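Local coordinates for DNA repair protein RecO (PDB 1U5K) that is probably involved in DNA repair and in recombination through the RecF pathway, and carries a zinc ion bound by four cysteines, at residues A6-R14 / V25-L34; Q111-S119 / M136-A144. One frame throughout, in Å; residues are numbered along the deposited sequence.

Contact 1 (A6-R14 / V25-L34)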
ATOM      1  N   ALA A   6       5.483  27.012  17.482  1.00 39.49           N
ATOM      2  CA  ALA A   6       4.099  27.257  17.093  1.00 38.92           C
ATOM      3  C   ALA A   6       3.187  26.245  17.784  1.00 38.18           C
ATOM      4  O   ALA A   6       3.554  25.088  17.971  1.00 37.56           O
ATOM      5  CB  ALA A   6       3.971  27.140  15.581  1.00 38.98           C
ATOM      6  N   ASN A   7       1.993  26.683  18.163  1.00 37.28           N
ATOM      7  CA  ASN A   7       0.957  25.787  18.645  1.00 36.89           C
ATOM      8  C   ASN A   7       0.095  25.347  17.463  1.00 36.54           C
ATOM      9  O   ASN A   7      -0.234  26.144  16.578  1.00 36.13           O
ATOM     10  CB  ASN A   7       0.117  26.481  19.718  1.00 37.83           C
ATOM     11  CG  ASN A   7       0.903  26.737  20.995  1.00 39.56           C
ATOM     12  OD1 ASN A   7       1.592  25.862  21.515  1.00 41.67           O
ATOM     13  ND2 ASN A   7       0.787  27.948  21.517  1.00 46.89           N
ATOM     14  N   ARG A   8      -0.187  24.049  17.424  1.00 35.12           N
ATOM     15  CA  ARG A   8      -1.007  23.450  16.384  1.00 34.32           C
ATOM     16  C   ARG A   8      -1.961  22.451  17.021  1.00 33.55           C
ATOM     17  O   ARG A   8      -1.732  21.977  18.130  1.00 32.94           O
ATOM     18  CB  ARG A   8      -0.111  22.784  15.344  1.00 34.46           C
ATOM     19  CG  ARG A   8       0.614  23.789  14.466  1.00 34.90           C
ATOM     20  CD  ARG A   8      -0.276  24.242  13.315  1.00 36.87           C
ATOM     21  NE  ARG A   8       0.660  24.202  12.216  1.00 41.62           N
ATOM     22  CZ  ARG A   8       0.557  23.582  11.065  1.00 38.11           C
ATOM     23  NH1 ARG A   8      -0.531  22.971  10.615  1.00 35.13           N
ATOM     24  NH2 ARG A   8       1.646  23.668  10.325  1.00 44.19           N
ATOM     25  N   SER A   9      -3.030  22.118  16.306  1.00 33.14           N
ATOM     26  CA  SER A   9      -4.067  21.239  16.831  1.00 33.92           C
ATOM     27  C   SER A   9      -4.696  20.449  15.680  1.00 32.91           C
ATOM     28  O   SER A   9      -5.100  21.000  14.658  1.00 32.92           O
ATOM     29  CB  SER A   9      -5.134  22.066  17.554  1.00 34.31           C
ATOM     30  OG  SER A   9      -6.063  21.225  18.217  1.00 38.83           O
ATOM     31  N   GLY A  10      -4.723  19.130  15.811  1.00 31.31           N
ATOM     32  CA  GLY A  10      -5.358  18.323  14.791  1.00 29.67           C
ATOM     33  C   GLY A  10      -5.328  16.860  15.155  1.00 27.92           C
ATOM     34  O   GLY A  10      -5.015  16.492  16.284  1.00 26.83           O
ATOM     35  N   ILE A  11      -5.624  16.052  14.144  1.00 25.93           N
ATOM     36  CA  ILE A  11      -5.867  14.635  14.283  1.00 24.63           C
ATOM     37  C   ILE A  11      -4.717  13.835  13.686  1.00 24.54           C
ATOM     38  O   ILE A  11      -4.354  14.020  12.525  1.00 24.01           O
ATOM     39  CB  ILE A  11      -7.183  14.312  13.552  1.00 23.96           C
ATOM     40  CG1 ILE A  11      -8.337  15.015  14.277  1.00 24.87           C
ATOM     41  CG2 ILE A  11      -7.407  12.815  13.652  1.00 25.20           C
ATOM     42  CD1 ILE A  11      -9.637  14.990  13.560  1.00 25.76           C
ATOM     43  N   VAL A  12      -4.244  12.883  14.478  1.00 23.44           N
ATOM     44  CA  VAL A  12      -3.156  11.996  14.110  1.00 24.28           C
ATOM     45  C   VAL A  12      -3.710  11.013  13.101  1.00 23.61           C
ATOM     46  O   VAL A  12      -4.666  10.308  13.393  1.00 25.05           O
ATOM     47  CB  VAL A  12      -2.632  11.200  15.318  1.00 23.19           C
ATOM     48  CG1 VAL A  12      -1.513  10.261  14.929  1.00 23.98           C
ATOM     49  CG2 VAL A  12      -2.154  12.126  16.383  1.00 26.66           C
ATOM     50  N   ILE A  13      -3.137  10.998  11.908  1.00 23.25           N
ATOM     51  CA  ILE A  13      -3.532  10.078  10.850  1.00 22.73           C
ATOM     52  C   ILE A  13      -2.523   8.970  10.539  1.00 24.58           C
ATOM     53  O   ILE A  13      -2.867   7.985   9.882  1.00 24.99           O
ATOM     54  CB  ILE A  13      -3.970  10.820   9.582  1.00 22.44           C
ATOM     55  CG1 ILE A  13      -2.833  11.626   8.955  1.00 19.98           C
ATOM     56  CG2 ILE A  13      -5.189  11.650   9.894  1.00 21.49           C
ATOM     57  CD1 ILE A  13      -2.975  11.882   7.474  1.00 21.98           C
ATOM     58  N   ARG A  14      -1.293   9.120  11.022  1.00 25.02           N
ATOM     59  CA  ARG A  14      -0.258   8.110  10.864  1.00 27.25           C
ATOM     60  C   ARG A  14       0.755   8.264  11.995  1.00 27.89           C
ATOM     61  O   ARG A  14       1.110   9.382  12.362  1.00 28.23           O
ATOM     62  CB  ARG A  14       0.448   8.209   9.506  1.00 27.33           C
ATOM     63  CG  ARG A  14       1.041   6.888   9.051  1.00 28.16           C
ATOM     64  CD  ARG A  14       1.607   6.859   7.619  1.00 28.79           C
ATOM     65  NE  ARG A  14       0.602   7.172   6.605  1.00 25.55           N
ATOM     66  CZ  ARG A  14       0.487   8.340   5.990  1.00 32.04           C
ATOM     67  NH1 ARG A  14       1.343   9.330   6.215  1.00 33.13           N
ATOM     68  NH2 ARG A  14      -0.475   8.522   5.099  1.00 28.54           N
ATOM     69  N   VAL A  25       4.782  11.489  13.415  1.00 29.44           N
ATOM     70  CA  VAL A  25       3.348  11.543  13.190  1.00 29.52           C
ATOM     71  C   VAL A  25       3.009  12.481  12.060  1.00 28.45           C
ATOM     72  O   VAL A  25       3.683  13.478  11.820  1.00 28.37           O
ATOM     73  CB  VAL A  25       2.550  11.989  14.413  1.00 30.30           C
ATOM     74  CG1 VAL A  25       2.432  10.838  15.384  1.00 32.85           C
ATOM     75  CG2 VAL A  25       3.142  13.232  15.043  1.00 32.90           C
ATOM     76  N   THR A  26       1.956  12.113  11.342  1.00 27.49           N
ATOM     77  CA  THR A  26       1.330  13.050  10.438  1.00 26.45           C
ATOM     78  C   THR A  26      -0.006  13.450  11.050  1.00 25.45           C
ATOM     79  O   THR A  26      -0.753  12.608  11.542  1.00 25.24           O
ATOM     80  CB  THR A  26       1.190  12.415   9.070  1.00 26.73           C
ATOM     81  OG1 THR A  26       2.493  12.175   8.536  1.00 30.51           O
ATOM     82  CG2 THR A  26       0.575  13.390   8.082  1.00 28.05           C
ATOM     83  N   LEU A  27      -0.296  14.742  11.000  1.00 24.49           N
ATOM     84  CA  LEU A  27      -1.552  15.265  11.492  1.00 25.24           C
ATOM     85  C   LEU A  27      -2.280  16.007  10.389  1.00 25.09           C
ATOM     86  O   LEU A  27      -1.694  16.701   9.554  1.00 25.27           O
ATOM     87  CB  LEU A  27      -1.343  16.224  12.658  1.00 27.16           C
ATOM     88  CG  LEU A  27      -0.493  15.896  13.883  1.00 31.57           C
ATOM     89  CD1 LEU A  27      -0.797  17.001  14.878  1.00 38.23           C
ATOM     90  CD2 LEU A  27      -0.829  14.591  14.485  1.00 36.15           C
ATOM     91  N   LEU A  28      -3.598  15.871  10.400  1.00 24.98           N
ATOM     92  CA  LEU A  28      -4.427  16.800   9.658  1.00 25.12           C
ATOM     93  C   LEU A  28      -4.940  17.855  10.631  1.00 25.04           C
ATOM     94  O   LEU A  28      -5.467  17.525  11.688  1.00 25.22           O
ATOM     95  CB  LEU A  28      -5.544  16.048   8.948  1.00 24.59           C
ATOM     96  CG  LEU A  28      -5.083  15.018   7.924  1.00 24.08           C
ATOM     97  CD1 LEU A  28      -6.333  14.409   7.349  1.00 26.82           C
ATOM     98  CD2 LEU A  28      -4.161  15.596   6.869  1.00 24.24           C
ATOM     99  N   THR A  29      -4.762  19.114  10.250  1.00 26.67           N
ATOM    100  CA  THR A  29      -5.110  20.298  11.033  1.00 27.67           C
ATOM    101  C   THR A  29      -5.839  21.359  10.215  1.00 28.25           C
ATOM    102  O   THR A  29      -5.722  21.365   8.988  1.00 28.34           O
ATOM    103  CB  THR A  29      -3.863  20.966  11.652  1.00 28.73           C
ATOM    104  OG1 THR A  29      -3.220  21.854  10.721  1.00 26.53           O
ATOM    105  CG2 THR A  29      -2.835  19.926  12.039  1.00 30.49           C
ATOM    106  N   PRO A  30      -6.531  22.278  10.891  1.00 28.17           N
ATOM    107  CA  PRO A  30      -7.229  23.352  10.182  1.00 29.58           C
ATOM    108  C   PRO A  30      -6.304  24.263   9.384  1.00 29.85           C
ATOM    109  O   PRO A  30      -6.784  24.891   8.441  1.00 29.55           O
ATOM    110  CB  PRO A  30      -8.004  24.087  11.283  1.00 29.77           C
ATOM    111  CG  PRO A  30      -7.374  23.722  12.554  1.00 29.27           C
ATOM    112  CD  PRO A  30      -6.737  22.363  12.346  1.00 27.79           C
ATOM    113  N   GLN A  31      -5.007  24.248   9.680  1.00 30.58           N
ATOM    114  CA  GLN A  31      -4.036  25.002   8.900  1.00 32.02           C
ATOM    115  C   GLN A  31      -3.204  24.184   7.916  1.00 31.96           C
ATOM    116  O   GLN A  31      -2.225  24.680   7.372  1.00 31.94           O
ATOM    117  CB  GLN A  31      -3.079  25.735   9.841  1.00 32.78           C
ATOM    118  CG  GLN A  31      -3.785  26.523  10.937  1.00 33.79           C
ATOM    119  CD  GLN A  31      -2.796  27.330  11.782  1.00 37.12           C
ATOM    120  OE1 GLN A  31      -2.526  27.031  12.951  1.00 35.94           O
ATOM    121  NE2 GLN A  31      -2.246  28.362  11.170  1.00 37.65           N
ATOM    122  N   GLY A  32      -3.581  22.934   7.668  1.00 31.45           N
ATOM    123  CA  GLY A  32      -2.888  22.123   6.688  1.00 30.56           C
ATOM    124  C   GLY A  32      -2.388  20.822   7.286  1.00 30.03           C
ATOM    125  O   GLY A  32      -2.583  20.528   8.463  1.00 29.48           O
ATOM    126  N   LYS A  33      -1.744  20.035   6.435  1.00 29.49           N
ATOM    127  CA  LYS A  33      -1.102  18.807   6.869  1.00 30.72           C
ATOM    128  C   LYS A  33       0.169  19.148   7.637  1.00 31.05           C
ATOM    129  O   LYS A  33       0.869  20.066   7.220  1.00 31.15           O
ATOM    130  CB  LYS A  33      -0.701  17.990   5.648  1.00 30.87           C
ATOM    131  CG  LYS A  33      -1.798  17.341   4.813  1.00 33.35           C
ATOM    132  CD  LYS A  33      -1.074  16.517   3.742  1.00 34.92           C
ATOM    133  CE  LYS A  33      -1.883  16.283   2.497  1.00 35.14           C
ATOM    134  NZ  LYS A  33      -1.488  15.027   1.779  1.00 30.66           N
ATOM    135  N   LEU A  34       0.506  18.373   8.666  1.00 30.57           N
ATOM    136  CA  LEU A  34       1.684  18.581   9.492  1.00 30.52           C
ATOM    137  C   LEU A  34       2.365  17.243   9.769  1.00 31.12           C
ATOM    138  O   LEU A  34       1.721  16.312  10.233  1.00 30.94           O
ATOM    139  CB  LEU A  34       1.300  19.234  10.826  1.00 30.93           C
ATOM    140  CG  LEU A  34       2.365  19.423  11.912  1.00 32.74           C
ATOM    141  CD1 LEU A  34       3.513  20.289  11.428  1.00 35.44           C
ATOM    142  CD2 LEU A  34       1.723  20.023  13.149  1.00 37.41           C
TER
HETATM  143  O   HOH W   1      -0.343  28.059  14.774  1.00 40.04           O
HETATM  144  O   HOH W   2      -3.320  23.983  13.622  1.00 18.77           O
HETATM  145  O   HOH W   3       3.348   9.869   8.376  1.00 40.95           O
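Ile11 and Leu28 form a hydrogen-bonded pair in the antiparallel hairpin of strands 5-17 and 23-29 of the N-terminal OB-fold domain. Ile11 N reaches Leu28 O at 2.9 Å, nearly straight (165°), and Leu28 N returns the bond to Ile11 O. Ile13 and Arg14 both face Thr26, a classic beta bulge: Ile13 N gives to Thr26 O, and Thr26 N to Arg14 O. Packing is tight here. On one face of the sheet Val12 CG2 presses on Leu27 CD2 at 3.4 Å, closer than usual. On the other, Ile13 is set nearly perpendicular to Leu28, CD1 3.8 Å from Leu28 CG, and is covered by helices 86-102 and 110-125. Toward the turn the contact is looser and water enters it. Gln31, in the type I turn Thr29-Gly32, reaches strand 6-14 through waters: one joins its OE1 to Asn7 O, another to Ser9 N. Arg8 is better packed: its chain, bent at chi2 (-84°) and chi3, lays the guanidinium against Leu34, whose CD2 lies over one face. At the guanidinium edge, Arg8 NH1 makes a weak bond of 2.9 Å to Thr29 OG1, which itself donates to a lone pair of Gly32 O.

Contact 2 (Q111-S119 / M136-A144)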
ATOM      1  N   GLN A 111     -11.924  23.906   5.984  1.00 29.57           N
ATOM      2  CA  GLN A 111     -13.188  23.260   5.652  1.00 29.41           C
ATOM      3  C   GLN A 111     -12.973  21.752   5.525  1.00 27.45           C
ATOM      4  O   GLN A 111     -13.778  20.951   5.991  1.00 26.40           O
ATOM      5  CB  GLN A 111     -13.764  23.844   4.363  1.00 30.72           C
ATOM      6  CG  GLN A 111     -14.234  25.290   4.458  1.00 36.23           C
ATOM      7  CD  GLN A 111     -13.143  26.346   4.402  1.00 41.14           C
ATOM      8  OE1 GLN A 111     -11.981  26.079   4.081  1.00 44.01           O
ATOM      9  NE2 GLN A 111     -13.533  27.573   4.719  1.00 47.20           N
ATOM     10  N   ALA A 112     -11.837  21.375   4.947  1.00 26.43           N
ATOM     11  CA  ALA A 112     -11.447  19.986   4.775  1.00 25.19           C
ATOM     12  C   ALA A 112     -11.194  19.360   6.134  1.00 24.44           C
ATOM     13  O   ALA A 112     -11.695  18.271   6.397  1.00 24.80           O
ATOM     14  CB  ALA A 112     -10.232  19.874   3.855  1.00 25.75           C
ATOM     15  N   PHE A 113     -10.491  20.065   7.015  1.00 25.21           N
ATOM     16  CA  PHE A 113     -10.258  19.589   8.368  1.00 25.30           C
ATOM     17  C   PHE A 113     -11.581  19.293   9.079  1.00 25.10           C
ATOM     18  O   PHE A 113     -11.758  18.226   9.676  1.00 23.03           O
ATOM     19  CB  PHE A 113      -9.431  20.545   9.242  1.00 25.42           C
ATOM     20  CG  PHE A 113      -9.327  20.053  10.668  1.00 25.52           C
ATOM     21  CD1 PHE A 113      -8.465  19.021  10.988  1.00 24.37           C
ATOM     22  CD2 PHE A 113     -10.185  20.528  11.651  1.00 25.67           C
ATOM     23  CE1 PHE A 113      -8.428  18.497  12.263  1.00 25.90           C
ATOM     24  CE2 PHE A 113     -10.161  20.019  12.928  1.00 26.90           C
ATOM     25  CZ  PHE A 113      -9.289  19.007  13.236  1.00 26.81           C
ATOM     26  N   ASP A 114     -12.516  20.232   8.987  1.00 25.51           N
ATOM     27  CA  ASP A 114     -13.774  20.092   9.722  1.00 25.70           C
ATOM     28  C   ASP A 114     -14.598  18.904   9.229  1.00 24.37           C
ATOM     29  O   ASP A 114     -15.190  18.158  10.016  1.00 24.09           O
ATOM     30  CB  ASP A 114     -14.632  21.340   9.547  1.00 26.91           C
ATOM     31  CG  ASP A 114     -14.140  22.510  10.372  1.00 30.28           C
ATOM     32  OD1 ASP A 114     -13.468  22.308  11.411  1.00 34.47           O
ATOM     33  OD2 ASP A 114     -14.416  23.669  10.016  1.00 33.83           O
ATOM     34  N   LEU A 115     -14.648  18.764   7.910  1.00 24.21           N
ATOM     35  CA  LEU A 115     -15.290  17.628   7.273  1.00 23.41           C
ATOM     36  C   LEU A 115     -14.597  16.320   7.616  1.00 22.87           C
ATOM     37  O   LEU A 115     -15.266  15.303   7.834  1.00 23.04           O
ATOM     38  CB  LEU A 115     -15.306  17.777   5.758  1.00 24.90           C
ATOM     39  CG  LEU A 115     -16.536  17.512   4.894  1.00 31.53           C
ATOM     40  CD1 LEU A 115     -16.095  16.726   3.677  1.00 36.91           C
ATOM     41  CD2 LEU A 115     -17.780  16.896   5.521  1.00 32.39           C
ATOM     42  N   PHE A 116     -13.265  16.307   7.593  1.00 23.73           N
ATOM     43  CA  PHE A 116     -12.545  15.106   8.019  1.00 23.44           C
ATOM     44  C   PHE A 116     -12.853  14.682   9.462  1.00 23.36           C
ATOM     45  O   PHE A 116     -13.134  13.516   9.751  1.00 23.62           O
ATOM     46  CB  PHE A 116     -11.040  15.272   7.810  1.00 23.42           C
ATOM     47  CG  PHE A 116     -10.252  14.109   8.310  1.00 21.37           C
ATOM     48  CD1 PHE A 116     -10.208  12.935   7.574  1.00 25.24           C
ATOM     49  CD2 PHE A 116      -9.582  14.183   9.507  1.00 21.45           C
ATOM     50  CE1 PHE A 116      -9.522  11.840   8.053  1.00 25.07           C
ATOM     51  CE2 PHE A 116      -8.886  13.101   9.982  1.00 23.54           C
ATOM     52  CZ  PHE A 116      -8.857  11.928   9.260  1.00 22.10           C
ATOM     53  N   ALA A 117     -12.800  15.633  10.384  1.00 23.65           N
ATOM     54  CA  ALA A 117     -13.083  15.371  11.790  1.00 23.84           C
ATOM     55  C   ALA A 117     -14.496  14.810  11.950  1.00 23.71           C
ATOM     56  O   ALA A 117     -14.704  13.827  12.675  1.00 23.83           O
ATOM     57  CB  ALA A 117     -12.888  16.634  12.626  1.00 25.35           C
ATOM     58  N   ALA A 118     -15.444  15.356  11.192  1.00 23.63           N
ATOM     59  CA  ALA A 118     -16.834  14.888  11.264  1.00 24.17           C
ATOM     60  C   ALA A 118     -16.951  13.461  10.745  1.00 23.47           C
ATOM     61  O   ALA A 118     -17.747  12.674  11.240  1.00 22.41           O
ATOM     62  CB  ALA A 118     -17.755  15.812  10.471  1.00 24.17           C
ATOM     63  N   SER A 119     -16.133  13.119   9.750  1.00 23.94           N
ATOM     64  CA  SER A 119     -16.117  11.776   9.197  1.00 22.63           C
ATOM     65  C   SER A 119     -15.718  10.779  10.265  1.00 22.27           C
ATOM     66  O   SER A 119     -16.325   9.719  10.363  1.00 24.36           O
ATOM     67  CB  SER A 119     -15.251  11.687   7.923  1.00 23.67           C
ATOM     68  OG  SER A 119     -13.893  11.448   8.208  1.00 23.56           O
ATOM     69  N   MET A 136     -18.612  10.767   3.041  1.00 23.81           N
ATOM     70  CA  MET A 136     -17.604  11.730   3.437  1.00 23.84           C
ATOM     71  C   MET A 136     -16.471  11.752   2.416  1.00 23.61           C
ATOM     72  O   MET A 136     -15.973  12.813   2.049  1.00 23.08           O
ATOM     73  CB  MET A 136     -17.084  11.387   4.835  1.00 24.79           C
ATOM     74  CG  MET A 136     -18.170  11.540   5.905  1.00 29.29           C
ATOM     75  SD  MET A 136     -18.778  13.209   6.033  1.00 39.59           S
ATOM     76  CE  MET A 136     -17.602  13.884   6.967  1.00 40.70           C
ATOM     77  N   SER A 137     -16.097  10.582   1.918  1.00 22.86           N
ATOM     78  CA  SER A 137     -15.072  10.527   0.891  1.00 24.61           C
ATOM     79  C   SER A 137     -15.495  11.261  -0.399  1.00 24.78           C
ATOM     80  O   SER A 137     -14.739  12.087  -0.940  1.00 23.26           O
ATOM     81  CB  SER A 137     -14.540   9.082   0.810  1.00 25.15           C
ATOM     82  OG  SER A 137     -15.435   8.322   0.027  1.00 33.08           O
ATOM     83  N   TYR A 138     -16.740  11.093  -0.840  1.00 23.64           N
ATOM     84  CA  TYR A 138     -17.243  11.825  -2.001  1.00 23.50           C
ATOM     85  C   TYR A 138     -17.363  13.325  -1.730  1.00 23.61           C
ATOM     86  O   TYR A 138     -16.978  14.162  -2.556  1.00 23.90           O
ATOM     87  CB  TYR A 138     -18.569  11.242  -2.508  1.00 23.23           C
ATOM     88  CG  TYR A 138     -18.459  10.114  -3.491  1.00 21.09           C
ATOM     89  CD1 TYR A 138     -18.227   8.820  -3.056  1.00 20.82           C
ATOM     90  CD2 TYR A 138     -18.569  10.332  -4.873  1.00 23.93           C
ATOM     91  CE1 TYR A 138     -18.109   7.792  -3.966  1.00 20.25           C
ATOM     92  CE2 TYR A 138     -18.496   9.296  -5.788  1.00 24.01           C
ATOM     93  CZ  TYR A 138     -18.254   8.017  -5.325  1.00 21.67           C
ATOM     94  OH  TYR A 138     -18.166   6.935  -6.171  1.00 22.78           O
ATOM     95  N   LYS A 139     -17.821  13.669  -0.533  1.00 23.27           N
ATOM     96  CA  LYS A 139     -17.886  15.062  -0.139  1.00 24.36           C
ATOM     97  C   LYS A 139     -16.538  15.758  -0.159  1.00 24.03           C
ATOM     98  O   LYS A 139     -16.443  16.900  -0.590  1.00 22.50           O
ATOM     99  CB  LYS A 139     -18.544  15.250   1.228  1.00 24.80           C
ATOM    100  CG  LYS A 139     -18.978  16.676   1.485  1.00 26.73           C
ATOM    101  CD  LYS A 139     -20.347  17.033   0.919  1.00 28.47           C
ATOM    102  CE  LYS A 139     -20.662  18.501   1.183  1.00 27.56           C
ATOM    103  NZ  LYS A 139     -21.694  19.051   0.281  1.00 33.25           N
ATOM    104  N   LEU A 140     -15.494  15.070   0.293  1.00 23.87           N
ATOM    105  CA  LEU A 140     -14.163  15.655   0.285  1.00 23.09           C
ATOM    106  C   LEU A 140     -13.672  15.938  -1.135  1.00 22.94           C
ATOM    107  O   LEU A 140     -12.833  16.805  -1.315  1.00 22.31           O
ATOM    108  CB  LEU A 140     -13.149  14.776   1.017  1.00 23.17           C
ATOM    109  CG  LEU A 140     -13.255  14.708   2.535  1.00 23.89           C
ATOM    110  CD1 LEU A 140     -12.674  13.434   3.163  1.00 26.55           C
ATOM    111  CD2 LEU A 140     -12.683  15.958   3.173  1.00 28.04           C
ATOM    112  N   LEU A 141     -14.140  15.218  -2.149  1.00 23.34           N
ATOM    113  CA  LEU A 141     -13.802  15.559  -3.524  1.00 22.81           C
ATOM    114  C   LEU A 141     -14.078  17.013  -3.892  1.00 24.67           C
ATOM    115  O   LEU A 141     -13.330  17.615  -4.672  1.00 26.52           O
ATOM    116  CB  LEU A 141     -14.520  14.650  -4.523  1.00 23.24           C
ATOM    117  CG  LEU A 141     -14.381  13.131  -4.383  1.00 22.36           C
ATOM    118  CD1 LEU A 141     -15.263  12.392  -5.383  1.00 23.62           C
ATOM    119  CD2 LEU A 141     -12.939  12.776  -4.621  1.00 21.56           C
ATOM    120  N   GLY A 142     -15.153  17.574  -3.349  1.00 25.41           N
ATOM    121  CA  GLY A 142     -15.493  18.965  -3.573  1.00 26.74           C
ATOM    122  C   GLY A 142     -14.542  19.983  -2.978  1.00 27.60           C
ATOM    123  O   GLY A 142     -14.603  21.150  -3.358  1.00 27.71           O
ATOM    124  N   LEU A 143     -13.680  19.578  -2.049  1.00 27.89           N
ATOM    125  CA  LEU A 143     -12.780  20.528  -1.422  1.00 29.11           C
ATOM    126  C   LEU A 143     -11.343  20.422  -1.921  1.00 29.32           C
ATOM    127  O   LEU A 143     -10.475  21.196  -1.544  1.00 28.54           O
ATOM    128  CB  LEU A 143     -12.798  20.325   0.084  1.00 29.73           C
ATOM    129  CG  LEU A 143     -14.156  20.475   0.759  1.00 34.64           C
ATOM    130  CD1 LEU A 143     -14.052  20.060   2.221  1.00 34.46           C
ATOM    131  CD2 LEU A 143     -14.667  21.889   0.626  1.00 40.66           C
ATOM    132  N   ALA A 144     -11.102  19.458  -2.799  1.00 29.22           N
ATOM    133  CA  ALA A 144      -9.756  19.099  -3.185  1.00 29.30           C
ATOM    134  C   ALA A 144      -9.523  19.609  -4.599  1.00 29.63           C
ATOM    135  O   ALA A 144     -10.384  20.285  -5.163  1.00 30.81           O
ATOM    136  CB  ALA A 144      -9.597  17.582  -3.048  1.00 28.10           C
TER
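Leu115 of helix 110-125 is a single knob in knobs-into-holes packing, its hole made by Met136, Lys139 and Leu140 of helix 129-141 and by Leu143 just past it. The helices are antiparallel, their axes here 10.3 Å apart at 176°. The interface is apolar. Leu115 CD1 enters between Lys139 and Leu140, 3.5 Å from Leu140 CD2 and 3.6 Å from Lys139 CG, and reaches Leu143 CD1 at 4.2 Å; CD2 turns to Met136. The Leu115 and Leu140 side chains run antiparallel, with Lys139 nearly perpendicular to Leu115. Met136 lays its CB and CG against Ser119 CB, CG at 3.6 Å, while bends at chi2 (-62°) and chi3 (-81°) turn SD to Leu115 CD2 and bring CE back toward helix 110-125. This methyl lies among Leu115, Ala118 and Ser119, but is modelled too close to Leu115 O, so its exact place is doubtful. At the other end Leu143 sets CD1 against the backbone of Ala112, 3.6 Å from Ala112 CA.

Polar groups bond away from the interface. Ser119 OG donates to a lone pair of Phe116 O at 2.7 Å, leaving its CB to meet Met136. Lys139 NZ goes on to the carbonyls of Val194 and Arg196.

Helix 86-102 packs on Ser119 and Phe116 and on Ser137 and Ala144. Tyr138 and Leu141 pack on helix 211-225; Phe113, Phe116 and Ala117 turn to strand 5-17.

How the contacts relate
Helix 110-125 ties the two contacts together: contact 2 uses the side of it that faces helix 129-141, and contact 1 meets Phe113 and Phe116, which point away from that helix. The centres lie about 15 Å apart, yet the segments touch. The Phe113 ring packs on the end of strand 25-29, with CE1 3.2 Å from Leu28 O and CG 3.6 Å from Pro30 N, and Ile13 CG2 reaches Phe116 CZ at 3.7 Å. The two contacts are in series along the chain. Their junction packs the N-terminal OB-fold onto the helical part. The zinc site of Cys153, Cys156, Cys173 and Cys176 lies away from both.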